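Local coordinates for universal stress protein (Archaeoglobus fulgidus, PDB 3LOQ), which binds adenosine monophosphate and belongs to the universal stress protein A family, probably acting in the cell's response to stress, its exact role being unknown, at residues A[218-223]-A[228-233]. Numbering follows the deposited sequence.
Sequences VMEEVI and IEVHVH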
loop_
_atom_site.group_PDB
_atom_site.type_symbol
_atom_site.label_atom_id
_atom_site.label_comp_id
_atom_site.label_asym_id
_atom_site.label_seq_id
_atom_site.Cartn_x
_atom_site.Cartn_y
_atom_site.Cartn_z
ATOM N N VAL A 218 0.747 17.292 22.231
ATOM C CA VAL A 218 0.850 18.627 21.641
ATOM C C VAL A 218 0.425 18.594 20.180
ATOM O O VAL A 218 -0.378 19.412 19.726
ATOM C CB VAL A 218 2.276 19.191 21.726
ATOM C CG1 VAL A 218 2.424 20.346 20.777
ATOM C CG2 VAL A 218 2.575 19.644 23.139
HETATM N N MSE A 219 0.945 17.622 19.442
HETATM C CA MSE A 219 0.542 17.462 18.052
HETATM C C MSE A 219 -0.946 17.235 17.816
HETATM O O MSE A 219 -1.506 17.774 16.860
HETATM C CB MSE A 219 1.366 16.386 17.375
HETATM C CG MSE A 219 2.625 17.023 16.758
HETATM SE SE MSE A 219 3.832 15.658 16.291
HETATM C CE MSE A 219 3.009 15.147 14.595
ATOM N N GLU A 220 -1.583 16.441 18.672
ATOM C CA GLU A 220 -3.032 16.301 18.611
ATOM C C GLU A 220 -3.646 17.696 18.584
ATOM O O GLU A 220 -4.416 18.020 17.690
ATOM C CB GLU A 220 -3.559 15.515 19.809
ATOM C CG GLU A 220 -5.078 15.367 19.850
ATOM C CD GLU A 220 -5.524 14.357 20.900
ATOM O OE1 GLU A 220 -5.368 14.631 22.112
ATOM O OE2 GLU A 220 -6.017 13.274 20.516
ATOM N N GLU A 221 -3.269 18.524 19.553
ATOM C CA GLU A 221 -3.797 19.883 19.656
ATOM C C GLU A 221 -3.494 20.745 18.426
ATOM O O GLU A 221 -4.368 21.465 17.954
ATOM C CB GLU A 221 -3.257 20.575 20.905
ATOM C CG GLU A 221 -3.713 19.958 22.208
ATOM C CD GLU A 221 -3.205 20.722 23.419
ATOM O OE1 GLU A 221 -2.040 21.194 23.380
ATOM O OE2 GLU A 221 -3.974 20.851 24.404
ATOM N N VAL A 222 -2.265 20.679 17.910
ATOM C CA VAL A 222 -1.913 21.516 16.769
ATOM C C VAL A 222 -2.719 21.106 15.540
ATOM O O VAL A 222 -3.262 21.958 14.828
ATOM C CB VAL A 222 -0.401 21.491 16.457
ATOM C CG1 VAL A 222 -0.079 22.402 15.256
ATOM C CG2 VAL A 222 0.383 21.951 17.665
ATOM N N ILE A 223 -2.805 19.799 15.308
ATOM C CA ILE A 223 -3.523 19.269 14.152
ATOM C C ILE A 223 -5.026 19.592 14.233
ATOM O O ILE A 223 -5.657 19.904 13.226
ATOM C CB ILE A 223 -3.274 17.748 13.981
ATOM C CG1 ILE A 223 -1.862 17.516 13.461
ATOM C CG2 ILE A 223 -4.314 17.119 13.046
ATOM C CD1 ILE A 223 -1.374 16.062 13.584
ATOM N N ILE A 228 -8.529 19.709 11.418
ATOM C CA ILE A 228 -8.708 18.275 11.218
ATOM C C ILE A 228 -9.152 17.606 12.510
ATOM O O ILE A 228 -8.665 17.949 13.591
ATOM C CB ILE A 228 -7.402 17.613 10.752
ATOM C CG1 ILE A 228 -7.052 18.077 9.343
ATOM C CG2 ILE A 228 -7.532 16.105 10.779
ATOM C CD1 ILE A 228 -5.596 17.876 8.985
ATOM N N GLU A 229 -10.073 16.651 12.406
ATOM C CA GLU A 229 -10.460 15.887 13.581
ATOM C C GLU A 229 -9.450 14.760 13.834
ATOM O O GLU A 229 -9.326 13.818 13.041
ATOM C CB GLU A 229 -11.884 15.342 13.468
ATOM C CG GLU A 229 -12.318 14.585 14.708
ATOM C CD GLU A 229 -13.628 13.826 14.514
ATOM O OE1 GLU A 229 -14.263 13.962 13.436
ATOM O OE2 GLU A 229 -14.022 13.090 15.448
ATOM N N VAL A 230 -8.722 14.877 14.938
ATOM C CA VAL A 230 -7.599 13.996 15.190
ATOM C C VAL A 230 -7.680 13.412 16.595
ATOM O O VAL A 230 -8.087 14.083 17.531
ATOM C CB VAL A 230 -6.286 14.764 15.020
ATOM C CG1 VAL A 230 -6.250 15.943 15.977
ATOM C CG2 VAL A 230 -5.100 13.855 15.256
ATOM N N HIS A 231 -7.313 12.148 16.739
ATOM C CA HIS A 231 -7.250 11.529 18.057
ATOM C C HIS A 231 -5.942 10.779 18.175
ATOM O O HIS A 231 -5.595 9.965 17.315
ATOM C CB HIS A 231 -8.407 10.563 18.269
ATOM C CG HIS A 231 -9.749 11.196 18.110
ATOM N ND1 HIS A 231 -10.341 11.946 19.109
ATOM C CD2 HIS A 231 -10.613 11.202 17.067
ATOM C CE1 HIS A 231 -11.512 12.382 18.688
ATOM N NE2 HIS A 231 -11.704 11.945 17.454
ATOM N N VAL A 232 -5.227 11.047 19.256
ATOM C CA VAL A 232 -3.925 10.454 19.458
ATOM C C VAL A 232 -3.991 9.323 20.482
ATOM O O VAL A 232 -4.645 9.450 21.513
ATOM C CB VAL A 232 -2.913 11.539 19.848
ATOM C CG1 VAL A 232 -1.796 10.957 20.672
ATOM C CG2 VAL A 232 -2.389 12.216 18.579
ATOM N N HIS A 233 -3.331 8.207 20.180
ATOM C CA HIS A 233 -3.392 7.025 21.029
ATOM C C HIS A 233 -2.000 6.570 21.415
ATOM O O HIS A 233 -1.181 6.266 20.553
ATOM C CB HIS A 233 -4.114 5.899 20.303
ATOM C CG HIS A 233 -5.488 6.268 19.842
ATOM N ND1 HIS A 233 -6.574 6.303 20.690
ATOM C CD2 HIS A 233 -5.953 6.626 18.623
ATOM C CE1 HIS A 233 -7.649 6.659 20.012
ATOM N NE2 HIS A 233 -7.300 6.864 18.755
#
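Glu-220 reaches from the helix to the strand and takes the backbone N-H of Val-232 on its carboxylate, with N to OE2 at 2.7 Å and an N-H...O angle of 152°. The donor meets OE2 from above the carboxylate plane, 38° out of it. A chi1 of 178° turns CG away from the backbone N, and the extended chain then spans the gap to the strand; a glutamate suits this place because its methylenes can lie against valines while its oxygen serves an amide on the strand. The other oxygen, OE1, has a long, weak ion pair with Arg-217. Shortened to an alanine, this position would probably leave the amide of Val-232 without its carboxylate partner and CG1 of Val-230 without the methylene beside it. A second, weak hydrogen bond closes the turn between the two elements, from Ile-228 N to Ile-223 O at 3.4 Å.

Between these bonds the packing is mostly apolar, though CG1 of Val-230 also lies against Glu-220 O. The CG2 methyl of Ile-223 lies 3.7 Å from CB of Val-230, the two side chains crossing at about a right angle, and it also meets CB of Ile-228 at 3.9 Å. Val-232 sets its CG2 against CB of Glu-220 at 3.7 Å. Valines suit this face of the strand, compact and beta-branched. On the face turned away from the helix, His-231 gives its NE2-H to Glu-229 OE2, 3.3 Å from NE2 and close to the ring plane.

The axes of 218-223 and 230-233 run antiparallel, 8.0 Å apart at closest approach, as expected for the second half of a right-handed beta-alpha-beta crossover: helix 213-225 packs on the parallel strands 200-206 and 230-235, in the Rossmann-like alpha/beta architecture of universal stress proteins.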